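Local coordinates for protein acyl-CoA thioesterase II TesB2 (Mycobacterium marinum, PDB 3U0A) that probably hydrolyses fatty acyl-CoA thioesters to free fatty acid and coenzyme A, as a member of the C/M/P thioester hydrolase family, at residues 171-182 against 232-242. Numbering follows the deposited sequence.
Sequences QQQVWFRHRDPL and RADEWLLYDQS. With SO4 (sulfate ion), chain C.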
ATOM      1  N   GLN A 171      -3.767  13.065 -13.283  1.00 42.39           N
ATOM      2  CA  GLN A 171      -4.849  13.031 -12.300  1.00 42.13           C
ATOM      3  C   GLN A 171      -6.103  12.615 -13.009  1.00 42.36           C
ATOM      4  O   GLN A 171      -6.292  12.885 -14.201  1.00 42.98           O
ATOM      5  CB  GLN A 171      -5.118  14.426 -11.652  1.00 42.54           C
ATOM      6  CG  GLN A 171      -4.096  14.858 -10.612  1.00 42.39           C
ATOM      7  CD  GLN A 171      -4.236  16.323 -10.230  1.00 43.07           C
ATOM      8  OE1 GLN A 171      -3.389  17.150 -10.581  1.00 43.54           O
ATOM      9  NE2 GLN A 171      -5.302  16.652  -9.506  1.00 43.21           N
ATOM     10  N   GLN A 172      -6.983  11.987 -12.255  1.00 41.97           N
ATOM     11  CA  GLN A 172      -8.298  11.706 -12.763  1.00 42.25           C
ATOM     12  C   GLN A 172      -9.306  11.669 -11.627  1.00 41.99           C
ATOM     13  O   GLN A 172      -9.006  11.173 -10.556  1.00 41.43           O
ATOM     14  CB  GLN A 172      -8.279  10.408 -13.533  1.00 42.16           C
ATOM     15  CG  GLN A 172      -9.655   9.862 -13.799  1.00 42.37           C
ATOM     16  CD  GLN A 172      -9.660   8.814 -14.879  1.00 42.67           C
ATOM     17  OE1 GLN A 172      -9.963   9.143 -16.018  1.00 43.45           O
ATOM     18  NE2 GLN A 172      -9.310   7.554 -14.548  1.00 42.19           N
ATOM     19  N   GLN A 173     -10.491  12.226 -11.871  1.00 42.50           N
ATOM     20  CA  GLN A 173     -11.578  12.197 -10.903  1.00 42.38           C
ATOM     21  C   GLN A 173     -12.813  11.538 -11.475  1.00 42.60           C
ATOM     22  O   GLN A 173     -13.270  11.909 -12.561  1.00 43.29           O
ATOM     23  CB  GLN A 173     -11.871  13.605 -10.393  1.00 42.88           C
ATOM     24  CG  GLN A 173     -10.879  14.007  -9.316  1.00 42.59           C
ATOM     25  CD  GLN A 173     -10.822  15.493  -9.071  1.00 43.29           C
ATOM     26  OE1 GLN A 173     -11.458  16.278  -9.786  1.00 44.01           O
ATOM     27  NE2 GLN A 173     -10.071  15.897  -8.049  1.00 43.20           N
ATOM     28  N   VAL A 174     -13.334  10.553 -10.735  1.00 42.13           N
ATOM     29  CA  VAL A 174     -14.540   9.820 -11.115  1.00 42.34           C
ATOM     30  C   VAL A 174     -15.550   9.739  -9.976  1.00 42.19           C
ATOM     31  O   VAL A 174     -15.198   9.388  -8.851  1.00 41.67           O
ATOM     32  CB  VAL A 174     -14.209   8.379 -11.552  1.00 42.04           C
ATOM     33  CG1 VAL A 174     -15.418   7.766 -12.233  1.00 42.51           C
ATOM     34  CG2 VAL A 174     -13.021   8.367 -12.497  1.00 42.14           C
ATOM     35  N   TRP A 175     -16.809  10.041 -10.270  1.00 42.75           N
ATOM     36  CA  TRP A 175     -17.890   9.794  -9.320  1.00 42.69           C
ATOM     37  C   TRP A 175     -18.550   8.495  -9.637  1.00 42.62           C
ATOM     38  O   TRP A 175     -18.835   8.198 -10.777  1.00 43.06           O
ATOM     39  CB  TRP A 175     -18.951  10.854  -9.422  1.00 43.44           C
ATOM     40  CG  TRP A 175     -18.611  12.193  -8.871  1.00 43.70           C
ATOM     41  CD1 TRP A 175     -18.129  13.282  -9.557  1.00 44.23           C
ATOM     42  CD2 TRP A 175     -18.782  12.649  -7.497  1.00 43.64           C
ATOM     43  NE1 TRP A 175     -17.968  14.345  -8.722  1.00 44.48           N
ATOM     44  CE2 TRP A 175     -18.345  14.030  -7.471  1.00 44.17           C
ATOM     45  CE3 TRP A 175     -19.247  12.070  -6.337  1.00 43.34           C
ATOM     46  CZ2 TRP A 175     -18.373  14.786  -6.319  1.00 44.41           C
ATOM     47  CZ3 TRP A 175     -19.247  12.820  -5.168  1.00 43.56           C
ATOM     48  CH2 TRP A 175     -18.823  14.154  -5.160  1.00 44.10           C
ATOM     49  N   PHE A 176     -18.842   7.720  -8.616  1.00 42.20           N
ATOM     50  CA  PHE A 176     -19.503   6.443  -8.825  1.00 42.21           C
ATOM     51  C   PHE A 176     -20.513   6.164  -7.744  1.00 42.18           C
ATOM     52  O   PHE A 176     -20.397   6.652  -6.622  1.00 41.98           O
ATOM     53  CB  PHE A 176     -18.502   5.262  -8.989  1.00 41.75           C
ATOM     54  CG  PHE A 176     -17.635   4.971  -7.766  1.00 41.12           C
ATOM     55  CD1 PHE A 176     -17.896   3.877  -6.923  1.00 40.90           C
ATOM     56  CD2 PHE A 176     -16.501   5.753  -7.473  1.00 40.86           C
ATOM     57  CE1 PHE A 176     -17.067   3.592  -5.824  1.00 40.47           C
ATOM     58  CE2 PHE A 176     -15.689   5.475  -6.351  1.00 40.42           C
ATOM     59  CZ  PHE A 176     -15.973   4.388  -5.540  1.00 40.25           C
ATOM     60  N   ARG A 177     -21.497   5.349  -8.094  1.00 42.49           N
ATOM     61  CA  ARG A 177     -22.596   5.048  -7.217  1.00 42.60           C
ATOM     62  C   ARG A 177     -23.283   3.794  -7.761  1.00 42.86           C
ATOM     63  O   ARG A 177     -23.531   3.695  -8.965  1.00 43.35           O
ATOM     64  CB  ARG A 177     -23.553   6.251  -7.200  1.00 43.17           C
ATOM     65  CG  ARG A 177     -24.902   5.968  -6.577  1.00 43.51           C
ATOM     66  CD  ARG A 177     -25.818   7.190  -6.551  1.00 44.17           C
ATOM     67  NE  ARG A 177     -26.506   7.454  -7.803  1.00 44.89           N
ATOM     68  CZ  ARG A 177     -27.497   8.337  -7.955  1.00 45.67           C
ATOM     69  NH1 ARG A 177     -27.940   9.066  -6.925  1.00 45.82           N
ATOM     70  NH2 ARG A 177     -28.048   8.507  -9.151  1.00 46.42           N
ATOM     71  N   HIS A 178     -23.595   2.856  -6.868  1.00 42.66           N
ATOM     72  CA  HIS A 178     -24.440   1.710  -7.187  1.00 43.03           C
ATOM     73  C   HIS A 178     -25.854   2.217  -7.391  1.00 43.68           C
ATOM     74  O   HIS A 178     -26.409   2.875  -6.513  1.00 43.70           O
ATOM     75  CB  HIS A 178     -24.402   0.655  -6.073  1.00 42.73           C
ATOM     76  CG  HIS A 178     -24.965  -0.699  -6.493  1.00 43.13           C
ATOM     77  ND1 HIS A 178     -26.253  -1.047  -6.294  1.00 43.62           N
ATOM     78  CD2 HIS A 178     -24.374  -1.772  -7.140  1.00 43.22           C
ATOM     79  CE1 HIS A 178     -26.468  -2.279  -6.776  1.00 44.01           C
ATOM     80  NE2 HIS A 178     -25.331  -2.724  -7.298  1.00 43.79           N
ATOM     81  N   ARG A 179     -26.432   1.928  -8.556  1.00 44.33           N
ATOM     82  CA  ARG A 179     -27.763   2.422  -8.943  1.00 45.11           C
ATOM     83  C   ARG A 179     -28.872   2.053  -7.965  1.00 45.25           C
ATOM     84  O   ARG A 179     -29.677   2.876  -7.596  1.00 45.57           O
ATOM     85  CB  ARG A 179     -28.150   1.864 -10.317  1.00 45.90           C
ATOM     86  CG  ARG A 179     -28.041   2.856 -11.450  1.00 46.47           C
ATOM     87  CD  ARG A 179     -27.849   2.196 -12.817  1.00 47.14           C
ATOM     88  NE  ARG A 179     -27.315   3.203 -13.753  1.00 47.50           N
ATOM     89  CZ  ARG A 179     -26.345   3.009 -14.672  1.00 47.63           C
ATOM     90  NH1 ARG A 179     -25.761   1.812 -14.831  1.00 47.45           N
ATOM     91  NH2 ARG A 179     -25.943   4.026 -15.445  1.00 48.04           N
ATOM     92  N   ASP A 180     -28.915   0.788  -7.584  1.00 45.11           N
ATOM     93  CA  ASP A 180     -30.004   0.275  -6.766  1.00 45.38           C
ATOM     94  C   ASP A 180     -29.518   0.176  -5.341  1.00 44.74           C
ATOM     95  O   ASP A 180     -28.337  -0.106  -5.127  1.00 44.16           O
ATOM     96  CB  ASP A 180     -30.434  -1.138  -7.204  1.00 45.82           C
ATOM     97  CG  ASP A 180     -31.173  -1.174  -8.546  1.00 46.74           C
ATOM     98  OD1 ASP A 180     -31.407  -0.126  -9.219  1.00 47.10           O
ATOM     99  OD2 ASP A 180     -31.535  -2.319  -8.899  1.00 47.23           O
ATOM    100  N   PRO A 181     -30.437   0.355  -4.372  1.00 44.96           N
ATOM    101  CA  PRO A 181     -30.092   0.312  -2.958  1.00 44.57           C
ATOM    102  C   PRO A 181     -29.541  -1.046  -2.618  1.00 44.33           C
ATOM    103  O   PRO A 181     -29.966  -2.034  -3.219  1.00 44.68           O
ATOM    104  CB  PRO A 181     -31.430   0.528  -2.228  1.00 45.13           C
ATOM    105  CG  PRO A 181     -32.362   1.068  -3.250  1.00 45.74           C
ATOM    106  CD  PRO A 181     -31.889   0.521  -4.580  1.00 45.73           C
ATOM    107  N   LEU A 182     -28.616  -1.067  -1.661  1.00 43.86           N
ATOM    108  CA  LEU A 182     -27.909  -2.253  -1.252  1.00 43.67           C
ATOM    109  C   LEU A 182     -28.338  -2.644   0.154  1.00 43.90           C
ATOM    110  O   LEU A 182     -28.770  -1.814   0.935  1.00 44.04           O
ATOM    111  CB  LEU A 182     -26.393  -1.953  -1.232  1.00 43.06           C
ATOM    112  CG  LEU A 182     -25.739  -1.627  -2.577  1.00 42.84           C
ATOM    113  CD1 LEU A 182     -24.439  -0.863  -2.455  1.00 42.31           C
ATOM    114  CD2 LEU A 182     -25.531  -2.934  -3.334  1.00 43.02           C
ATOM    115  N   ARG A 232     -21.565   4.559   2.230  1.00 47.24           N
ATOM    116  CA  ARG A 232     -22.489   3.724   1.497  1.00 47.03           C
ATOM    117  C   ARG A 232     -22.212   3.755  -0.002  1.00 46.35           C
ATOM    118  O   ARG A 232     -22.179   4.826  -0.607  1.00 46.42           O
ATOM    119  CB  ARG A 232     -23.900   4.206   1.769  1.00 47.81           C
ATOM    120  CG  ARG A 232     -24.440   3.804   3.137  1.00 48.53           C
ATOM    121  CD  ARG A 232     -25.965   3.830   3.201  1.00 49.22           C
ATOM    122  NE  ARG A 232     -26.571   2.842   2.289  1.00 48.78           N
ATOM    123  CZ  ARG A 232     -26.922   1.597   2.610  1.00 48.81           C
ATOM    124  NH1 ARG A 232     -26.746   1.129   3.839  1.00 49.25           N
ATOM    125  NH2 ARG A 232     -27.459   0.812   1.679  1.00 48.44           N
ATOM    126  N   ALA A 233     -22.014   2.583  -0.608  1.00 45.76           N
ATOM    127  CA  ALA A 233     -21.745   2.489  -2.038  1.00 45.14           C
ATOM    128  C   ALA A 233     -22.953   2.653  -2.948  1.00 45.24           C
ATOM    129  O   ALA A 233     -22.774   2.667  -4.129  1.00 44.80           O
ATOM    130  CB  ALA A 233     -21.079   1.189  -2.334  1.00 44.57           C
ATOM    131  N   ASP A 234     -24.168   2.725  -2.403  1.00 45.83           N
ATOM    132  CA  ASP A 234     -25.336   3.156  -3.167  1.00 46.04           C
ATOM    133  C   ASP A 234     -25.611   4.686  -3.057  1.00 46.60           C
ATOM    134  O   ASP A 234     -26.673   5.174  -3.487  1.00 46.94           O
ATOM    135  CB  ASP A 234     -26.594   2.358  -2.775  1.00 46.44           C
ATOM    136  CG  ASP A 234     -26.801   2.269  -1.265  1.00 47.12           C
ATOM    137  OD1 ASP A 234     -26.023   2.890  -0.506  1.00 47.29           O
ATOM    138  OD2 ASP A 234     -27.723   1.541  -0.845  1.00 47.51           O
ATOM    139  N   GLU A 235     -24.645   5.420  -2.501  1.00 46.71           N
ATOM    140  CA  GLU A 235     -24.654   6.888  -2.488  1.00 47.22           C
ATOM    141  C   GLU A 235     -23.401   7.372  -3.191  1.00 46.75           C
ATOM    142  O   GLU A 235     -22.449   6.613  -3.335  1.00 46.14           O
ATOM    143  CB  GLU A 235     -24.708   7.416  -1.045  1.00 48.00           C
ATOM    144  CG  GLU A 235     -26.112   7.355  -0.431  1.00 48.75           C
ATOM    145  CD  GLU A 235     -26.205   7.911   1.001  1.00 49.65           C
ATOM    146  OE1 GLU A 235     -25.163   8.380   1.586  1.00 49.68           O
ATOM    147  OE2 GLU A 235     -27.361   7.910   1.525  1.00 50.37           O
ATOM    148  N   TRP A 236     -23.386   8.622  -3.635  1.00 47.09           N
ATOM    149  CA  TRP A 236     -22.242   9.111  -4.383  1.00 46.73           C
ATOM    150  C   TRP A 236     -20.936   9.045  -3.602  1.00 46.59           C
ATOM    151  O   TRP A 236     -20.851   9.512  -2.445  1.00 47.14           O
ATOM    152  CB  TRP A 236     -22.476  10.532  -4.887  1.00 47.28           C
ATOM    153  CG  TRP A 236     -23.453  10.614  -6.048  1.00 47.22           C
ATOM    154  CD1 TRP A 236     -24.710  11.186  -6.052  1.00 47.83           C
ATOM    155  CD2 TRP A 236     -23.253  10.127  -7.424  1.00 46.54           C
ATOM    156  NE1 TRP A 236     -25.283  11.075  -7.281  1.00 47.54           N
ATOM    157  CE2 TRP A 236     -24.473  10.449  -8.147  1.00 46.78           C
ATOM    158  CE3 TRP A 236     -22.221   9.467  -8.094  1.00 45.83           C
ATOM    159  CZ2 TRP A 236     -24.654  10.113  -9.483  1.00 46.30           C
ATOM    160  CZ3 TRP A 236     -22.410   9.134  -9.435  1.00 45.40           C
ATOM    161  CH2 TRP A 236     -23.614   9.456 -10.115  1.00 45.62           C
ATOM    162  N   LEU A 237     -19.936   8.429  -4.242  1.00 45.90           N
ATOM    163  CA  LEU A 237     -18.535   8.453  -3.819  1.00 45.69           C
ATOM    164  C   LEU A 237     -17.698   9.165  -4.895  1.00 45.55           C
ATOM    165  O   LEU A 237     -17.855   8.896  -6.091  1.00 45.19           O
ATOM    166  CB  LEU A 237     -18.013   7.031  -3.637  1.00 45.06           C
ATOM    167  CG  LEU A 237     -18.764   6.151  -2.661  1.00 45.19           C
ATOM    168  CD1 LEU A 237     -18.359   4.707  -2.840  1.00 44.57           C
ATOM    169  CD2 LEU A 237     -18.580   6.636  -1.214  1.00 45.75           C
ATOM    170  N   LEU A 238     -16.827  10.075  -4.473  1.00 45.89           N
ATOM    171  CA  LEU A 238     -15.854  10.668  -5.373  1.00 45.80           C
ATOM    172  C   LEU A 238     -14.495  10.008  -5.226  1.00 45.30           C
ATOM    173  O   LEU A 238     -13.919   9.946  -4.132  1.00 45.39           O
ATOM    174  CB  LEU A 238     -15.690  12.142  -5.118  1.00 46.56           C
ATOM    175  CG  LEU A 238     -14.518  12.877  -5.802  1.00 46.65           C
ATOM    176  CD1 LEU A 238     -14.780  13.071  -7.289  1.00 46.55           C
ATOM    177  CD2 LEU A 238     -14.328  14.214  -5.129  1.00 47.51           C
ATOM    178  N   TYR A 239     -14.003   9.511  -6.350  1.00 44.81           N
ATOM    179  CA  TYR A 239     -12.718   8.922  -6.397  1.00 44.40           C
ATOM    180  C   TYR A 239     -11.731   9.923  -6.934  1.00 44.68           C
ATOM    181  O   TYR A 239     -11.712  10.213  -8.119  1.00 44.69           O
ATOM    182  CB  TYR A 239     -12.701   7.733  -7.312  1.00 43.79           C
ATOM    183  CG  TYR A 239     -11.707   6.700  -6.886  1.00 43.35           C
ATOM    184  CD1 TYR A 239     -10.709   6.965  -5.930  1.00 43.47           C
ATOM    185  CD2 TYR A 239     -11.747   5.441  -7.446  1.00 42.86           C
ATOM    186  CE1 TYR A 239      -9.805   5.965  -5.541  1.00 43.07           C
ATOM    187  CE2 TYR A 239     -10.848   4.442  -7.068  1.00 42.51           C
ATOM    188  CZ  TYR A 239      -9.898   4.677  -6.117  1.00 42.60           C
ATOM    189  OH  TYR A 239      -9.086   3.604  -5.790  1.00 42.26           O
ATOM    190  N   ASP A 240     -10.887  10.423  -6.060  1.00 44.94           N
ATOM    191  CA  ASP A 240      -9.845  11.330  -6.469  1.00 45.26           C
ATOM    192  C   ASP A 240      -8.538  10.541  -6.674  1.00 44.78           C
ATOM    193  O   ASP A 240      -7.968  10.028  -5.715  1.00 44.58           O
ATOM    194  CB  ASP A 240      -9.710  12.435  -5.430  1.00 45.94           C
ATOM    195  CG  ASP A 240      -8.731  13.470  -5.819  1.00 46.40           C
ATOM    196  OD1 ASP A 240      -8.591  13.758  -7.012  1.00 46.47           O
ATOM    197  OD2 ASP A 240      -8.096  13.992  -4.915  1.00 46.75           O
ATOM    198  N   GLN A 241      -8.112  10.453  -7.938  1.00 44.65           N
ATOM    199  CA  GLN A 241      -7.049   9.533  -8.374  1.00 44.20           C
ATOM    200  C   GLN A 241      -5.873  10.272  -8.966  1.00 44.55           C
ATOM    201  O   GLN A 241      -5.990  11.432  -9.382  1.00 45.12           O
ATOM    202  CB  GLN A 241      -7.532   8.556  -9.453  1.00 43.76           C
ATOM    203  CG  GLN A 241      -8.849   7.885  -9.189  1.00 43.49           C
ATOM    204  CD  GLN A 241      -9.316   7.031 -10.368  1.00 43.13           C
ATOM    205  OE1 GLN A 241      -9.129   7.403 -11.521  1.00 43.27           O
ATOM    206  NE2 GLN A 241      -9.934   5.892 -10.076  1.00 42.74           N
ATOM    207  N   SER A 242      -4.738   9.578  -8.990  1.00 44.27           N
ATOM    208  CA  SER A 242      -3.544  10.075  -9.640  1.00 44.58           C
ATOM    209  C   SER A 242      -2.568   8.948  -9.944  1.00 44.17           C
ATOM    210  O   SER A 242      -2.601   7.896  -9.322  1.00 43.68           O
ATOM    211  CB  SER A 242      -2.857  11.153  -8.790  1.00 45.11           C
ATOM    212  OG  SER A 242      -1.687  10.677  -8.129  1.00 44.92           O
TER
HETATM  213  S   SO4 C 282     -31.020  11.099  -7.859  1.00 73.40           S
HETATM  214  O1  SO4 C 282     -30.257  11.474  -6.618  1.00 63.86           O
HETATM  215  O2  SO4 C 282     -30.609  11.911  -9.057  1.00 63.22           O
HETATM  216  O3  SO4 C 282     -30.861   9.648  -8.204  1.00 69.09           O
HETATM  217  O4  SO4 C 282     -32.460  11.350  -7.565  1.00 78.76           O
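Arg177 can be traced outward across the indole of Trp236. Its CB lies 3.6 Å from Trp236 CE3; CG touches the backbone carbonyl of Asp234; CD stands over the five-membered ring, 9° off its normal, a CH-pi contact. NE then passes above CE2, and the guanidinium lies almost flat on the ring, the planes 19° apart. A bend at chi3 (81°) after an extended start turns the guanidinium flat over the indole. NH1 lies close to Trp236 NE1, but both are donors and no bond forms between them. At the guanidinium edge NH2 donates to O3 of a sulfate at 3.2 Å, and NH1 adds weak bonds; the sulfate probably comes from the crystallisation liquor.

Behind this pair, strands 171-178 and 237-242 run antiparallel. Gln172-Gln241, Val174-Tyr239 and Phe176-Leu237 are the hydrogen-bonded pairs, each joined by two backbone bonds. Strand 152-156 flanks the first strand and 250-259 the second, so the contact joins neighbouring strands of the C-terminal hotdog domain. Phe176 and Leu237 share the sheet face packed by helix 186-200, where Phe176 meets Met196; Leu237 CB sits over the phenyl ring, 4.0 Å from its centroid. On the other face, Leu238 CB lies over the six-membered ring of Trp175, 3.6 Å from its centroid, a CH-pi contact.

Two side-chain bonds run beside the ladder. Gln172 NE2 reaches Gln241 OE1 at 3.0 Å, nearly in line with the acceptor carbonyl, whereas Gln173 NE2 meets Asp240 OD1 (2.8 Å) from above the carboxylate plane.

Beyond the strands, Asp234 is gripped side-on by Arg232 NE and NH2. Its OD2 also accepts Leu182 N at 2.9 Å on the anti side, tilted out of the carboxylate plane, and Arg232 NH2 reaches Leu182 O, tying the 232-235 type I turn to the loop after His178.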